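Local coordinates for coclaurine N-methyltransferase (Coptis japonica, PDB 6GKV), which catalyses N-methylation of coclaurine and, probably, related tetrahydroisoquinolines, with S-adenosyl-L-methionine as methyl donor, in plant alkaloid biosynthesis, at residues 128-133 and 194-199. Sequence-based numbering, arbitrary orientation.
Sequences LDLGCG and ILVIEL. With SAH (S-adenosyl-L-homocysteine), chain C; F2W (6,7-dimethoxy-2-methyl-1,2,3,4-tetrahydroisoquinolin-2-ium), chain D.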
ATOM      1  N   LEU A 128     -17.210  18.540   9.242  1.00 53.75           N
ATOM      2  CA  LEU A 128     -16.259  19.513   8.702  1.00 45.50           C
ATOM      3  C   LEU A 128     -15.856  19.164   7.278  1.00 51.01           C
ATOM      4  O   LEU A 128     -15.379  18.059   7.000  1.00 45.76           O
ATOM      5  CB  LEU A 128     -15.023  19.580   9.582  1.00 48.75           C
ATOM      6  CG  LEU A 128     -13.888  20.504   9.169  1.00 58.61           C
ATOM      7  CD1 LEU A 128     -14.387  21.929   9.085  1.00 54.47           C
ATOM      8  CD2 LEU A 128     -12.746  20.396  10.178  1.00 62.29           C
ATOM      9  N   ASP A 129     -16.045  20.118   6.375  1.00 58.70           N
ATOM     10  CA  ASP A 129     -15.752  19.914   4.965  1.00 51.87           C
ATOM     11  C   ASP A 129     -14.534  20.745   4.567  1.00 52.45           C
ATOM     12  O   ASP A 129     -14.657  21.934   4.268  1.00 53.24           O
ATOM     13  CB  ASP A 129     -16.977  20.279   4.128  1.00 55.75           C
ATOM     14  CG  ASP A 129     -16.788  19.994   2.657  1.00 68.44           C
ATOM     15  OD1 ASP A 129     -15.879  19.217   2.305  1.00 75.01           O
ATOM     16  OD2 ASP A 129     -17.574  20.529   1.851  1.00 72.36           O
ATOM     17  N   LEU A 130     -13.359  20.113   4.580  1.00 49.05           N
ATOM     18  CA  LEU A 130     -12.103  20.809   4.308  1.00 46.34           C
ATOM     19  C   LEU A 130     -11.859  20.959   2.818  1.00 51.41           C
ATOM     20  O   LEU A 130     -11.702  19.966   2.101  1.00 49.14           O
ATOM     21  CB  LEU A 130     -10.920  20.085   4.954  1.00 48.14           C
ATOM     22  CG  LEU A 130     -10.841  20.192   6.477  1.00 47.15           C
ATOM     23  CD1 LEU A 130      -9.656  19.427   7.034  1.00 47.85           C
ATOM     24  CD2 LEU A 130     -10.759  21.649   6.871  1.00 48.89           C
ATOM     25  N   GLY A 131     -11.825  22.211   2.362  1.00 47.08           N
ATOM     26  CA  GLY A 131     -11.635  22.501   0.959  1.00 42.21           C
ATOM     27  C   GLY A 131     -12.921  22.239   0.203  1.00 45.81           C
ATOM     28  O   GLY A 131     -12.960  21.452  -0.745  1.00 48.11           O
ATOM     29  N   CYS A 132     -13.963  22.951   0.611  1.00 42.64           N
ATOM     30  CA  CYS A 132     -15.341  22.660   0.246  1.00 41.75           C
ATOM     31  C   CYS A 132     -15.781  22.993  -1.182  1.00 50.93           C
ATOM     32  O   CYS A 132     -16.906  22.648  -1.582  1.00 50.02           O
ATOM     33  CB  CYS A 132     -16.248  23.416   1.208  1.00 47.17           C
ATOM     34  SG  CYS A 132     -16.013  25.182   1.078  1.00 64.67           S
ATOM     35  N   GLY A 133     -14.934  23.690  -1.937  1.00 57.69           N
ATOM     36  CA  GLY A 133     -15.310  24.126  -3.274  1.00 56.46           C
ATOM     37  C   GLY A 133     -16.527  25.035  -3.247  1.00 57.99           C
ATOM     38  O   GLY A 133     -16.570  25.998  -2.488  1.00 63.97           O
ATOM     39  N   ILE A 194     -14.770  14.551   9.497  1.00 49.86           N
ATOM     40  CA  ILE A 194     -14.040  15.466   8.658  1.00 53.28           C
ATOM     41  C   ILE A 194     -13.950  14.870   7.277  1.00 51.41           C
ATOM     42  O   ILE A 194     -13.463  13.758   7.096  1.00 48.60           O
ATOM     43  CB  ILE A 194     -12.646  15.742   9.193  1.00 51.02           C
ATOM     44  CG1 ILE A 194     -12.752  16.282  10.618  1.00 44.62           C
ATOM     45  CG2 ILE A 194     -11.911  16.733   8.264  1.00 47.04           C
ATOM     46  CD1 ILE A 194     -11.421  16.380  11.311  1.00 44.50           C
ATOM     47  N   LEU A 195     -14.435  15.624   6.309  1.00 51.71           N
ATOM     48  CA  LEU A 195     -14.461  15.182   4.935  1.00 52.34           C
ATOM     49  C   LEU A 195     -13.478  16.001   4.130  1.00 47.95           C
ATOM     50  O   LEU A 195     -13.505  17.222   4.178  1.00 52.22           O
ATOM     51  CB  LEU A 195     -15.866  15.327   4.370  1.00 55.79           C
ATOM     52  CG  LEU A 195     -16.923  14.607   5.203  1.00 54.10           C
ATOM     53  CD1 LEU A 195     -18.300  15.036   4.760  1.00 55.62           C
ATOM     54  CD2 LEU A 195     -16.757  13.122   5.024  1.00 46.26           C
ATOM     55  N   VAL A 196     -12.604  15.324   3.400  1.00 45.25           N
ATOM     56  CA  VAL A 196     -11.605  15.989   2.584  1.00 39.27           C
ATOM     57  C   VAL A 196     -11.650  15.478   1.148  1.00 45.62           C
ATOM     58  O   VAL A 196     -11.103  14.413   0.851  1.00 52.19           O
ATOM     59  CB  VAL A 196     -10.183  15.780   3.142  1.00 38.71           C
ATOM     60  CG1 VAL A 196      -9.178  16.640   2.354  1.00 42.36           C
ATOM     61  CG2 VAL A 196     -10.124  16.155   4.617  1.00 35.67           C
ATOM     62  N   ILE A 197     -12.281  16.235   0.255  1.00 41.10           N
ATOM     63  CA  ILE A 197     -12.437  15.794  -1.126  1.00 39.53           C
ATOM     64  C   ILE A 197     -11.478  16.506  -2.085  1.00 40.47           C
ATOM     65  O   ILE A 197     -11.721  17.629  -2.509  1.00 45.61           O
ATOM     66  CB  ILE A 197     -13.884  15.989  -1.619  1.00 42.45           C
ATOM     67  CG1 ILE A 197     -14.849  15.430  -0.586  1.00 43.25           C
ATOM     68  CG2 ILE A 197     -14.100  15.308  -3.002  1.00 29.84           C
ATOM     69  CD1 ILE A 197     -14.581  13.981  -0.221  1.00 43.41           C
ATOM     70  N   GLU A 198     -10.384  15.824  -2.401  1.00 44.22           N
ATOM     71  CA  GLU A 198      -9.425  16.254  -3.418  1.00 45.65           C
ATOM     72  C   GLU A 198      -8.791  17.577  -3.030  1.00 41.27           C
ATOM     73  O   GLU A 198      -8.896  18.553  -3.746  1.00 46.52           O
ATOM     74  CB  GLU A 198     -10.093  16.325  -4.801  1.00 39.75           C
ATOM     75  CG  GLU A 198     -10.500  14.945  -5.319  1.00 41.18           C
ATOM     76  CD  GLU A 198     -11.029  14.946  -6.739  1.00 44.27           C
ATOM     77  OE1 GLU A 198     -10.749  15.903  -7.499  1.00 39.89           O
ATOM     78  OE2 GLU A 198     -11.747  13.988  -7.093  1.00 46.99           O
ATOM     79  N   LEU A 199      -8.118  17.581  -1.881  1.00 43.44           N
ATOM     80  CA  LEU A 199      -7.447  18.770  -1.375  1.00 42.96           C
ATOM     81  C   LEU A 199      -5.949  18.527  -1.285  1.00 45.50           C
ATOM     82  O   LEU A 199      -5.146  19.401  -1.617  1.00 54.55           O
ATOM     83  CB  LEU A 199      -7.992  19.148  -0.005  1.00 45.80           C
ATOM     84  CG  LEU A 199      -7.209  20.234   0.740  1.00 47.45           C
ATOM     85  CD1 LEU A 199      -7.449  21.602   0.103  1.00 32.08           C
ATOM     86  CD2 LEU A 199      -7.556  20.239   2.224  1.00 44.68           C
TER
HETATM   87  N   SAH C 501     -13.860  19.797  -2.448  1.00 52.43           N
HETATM   88  CA  SAH C 501     -14.513  20.548  -3.512  1.00 58.27           C
HETATM   89  CB  SAH C 501     -13.486  21.174  -4.444  1.00 61.14           C
HETATM   90  CG  SAH C 501     -12.201  20.377  -4.655  1.00 62.33           C
HETATM   91  SD  SAH C 501     -10.981  21.341  -5.590  1.00 71.02           S
HETATM   92  C   SAH C 501     -15.459  19.674  -4.320  1.00 56.36           C
HETATM   93  O   SAH C 501     -15.353  18.451  -4.218  1.00 58.08           O
HETATM   94  OXT SAH C 501     -16.318  20.162  -5.074  1.00 51.87           O
HETATM   95  C5' SAH C 501      -9.965  21.696  -4.130  1.00 53.42           C
HETATM   96  C4' SAH C 501     -10.632  22.610  -3.095  1.00 68.55           C
HETATM   97  O4' SAH C 501      -9.746  22.868  -2.017  1.00 70.32           O
HETATM   98  C3' SAH C 501     -11.020  23.966  -3.670  1.00 76.99           C
HETATM   99  O3' SAH C 501     -12.231  24.375  -3.085  1.00 82.08           O
HETATM  100  C2' SAH C 501      -9.953  24.920  -3.194  1.00 71.42           C
HETATM  101  O2' SAH C 501     -10.530  26.189  -3.008  1.00 71.09           O
HETATM  102  C1' SAH C 501      -9.518  24.266  -1.884  1.00 67.04           C
HETATM  103  N9  SAH C 501      -8.110  24.551  -1.523  1.00 62.24           N
HETATM  104  C8  SAH C 501      -6.977  24.383  -2.291  1.00 66.04           C
HETATM  105  N7  SAH C 501      -5.901  24.773  -1.559  1.00 65.32           N
HETATM  106  C5  SAH C 501      -6.331  25.188  -0.334  1.00 60.28           C
HETATM  107  C6  SAH C 501      -5.672  25.692   0.793  1.00 69.53           C
HETATM  108  N6  SAH C 501      -4.346  25.846   0.807  1.00 75.98           N
HETATM  109  N1  SAH C 501      -6.412  26.038   1.909  1.00 67.44           N
HETATM  110  C2  SAH C 501      -7.788  25.892   1.905  1.00 60.64           C
HETATM  111  N3  SAH C 501      -8.433  25.394   0.791  1.00 50.05           N
HETATM  112  C4  SAH C 501      -7.715  25.052  -0.308  1.00 51.24           C
HETATM  113  CAM F2W D 502      -8.820  17.509 -14.946  1.00 42.62           C
HETATM  114  OAK F2W D 502      -7.679  16.868 -14.331  1.00 40.22           O
HETATM  115  CAB F2W D 502      -7.716  17.037 -12.969  1.00 40.37           C
HETATM  116  CAA F2W D 502      -8.755  17.698 -12.304  1.00 46.93           C
HETATM  117  CAF F2W D 502      -8.681  17.823 -10.920  1.00 47.90           C
HETATM  118  CAJ F2W D 502      -9.678  18.426 -10.173  1.00 54.78           C
HETATM  119  CAI F2W D 502      -9.292  18.985  -8.766  1.00 59.35           C
HETATM  120  NAH F2W D 502      -8.770  17.816  -8.040  1.00 65.15           N
HETATM  121  CAO F2W D 502      -8.176  18.442  -6.843  1.00 72.54           C
HETATM  122  CAG F2W D 502      -7.616  17.503  -8.887  1.00 50.62           C
HETATM  123  CAE F2W D 502      -7.659  17.240 -10.221  1.00 40.96           C
HETATM  124  CAD F2W D 502      -6.609  16.610 -10.884  1.00 34.43           C
HETATM  125  CAC F2W D 502      -6.665  16.477 -12.260  1.00 27.17           C
HETATM  126  OAL F2W D 502      -5.699  15.874 -13.019  1.00 42.38           O
HETATM  127  CAN F2W D 502      -4.574  15.264 -12.358  1.00 31.92           C
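L130 and I194 meet on one face of a parallel strand pair, and the L130 side chain can be followed through the contact. Its CB lies 4.0 Å from V196 CG2 and also faces L199 CD2; CG approaches I194 CG2; the branch CD1 ends the path against I194 CG2 at 3.7 Å, with V196 CG2 close by, slightly farther off. With CG anti to the carbonyl carbon (chi1 -72°), the leucine leans across both partners. The other branch of I194, CG1, runs alongside L128, near CB and CD2. Replacing I194 by an alanine would probably open a gap beside L130 CD1 and take away the I194 CG1 contact of L128.

Two backbone bonds set the register, L195 N to L128 O (2.7 Å, 177° at the hydrogen) and L130 N to L195 O (2.9 Å, 150°). These are the adjacent central strands of a Rossmann-like methyltransferase sheet, and both end at the bound SAH. There G131 O and I197 O, one from each segment, accept hydrogen bonds from the SAH amino N, at 2.5 Å (modelled unusually short) and 3.0 Å. G131 has a positive phi, and a side chain on it would collide with SAH O4'. L199 CD1 lies 3.4 Å from SAH N9. Beyond the strand, E198 OE1 accepts a hydrogen bond from F2W NAH at 2.8 Å, while its OE2 is bonded to C94 N.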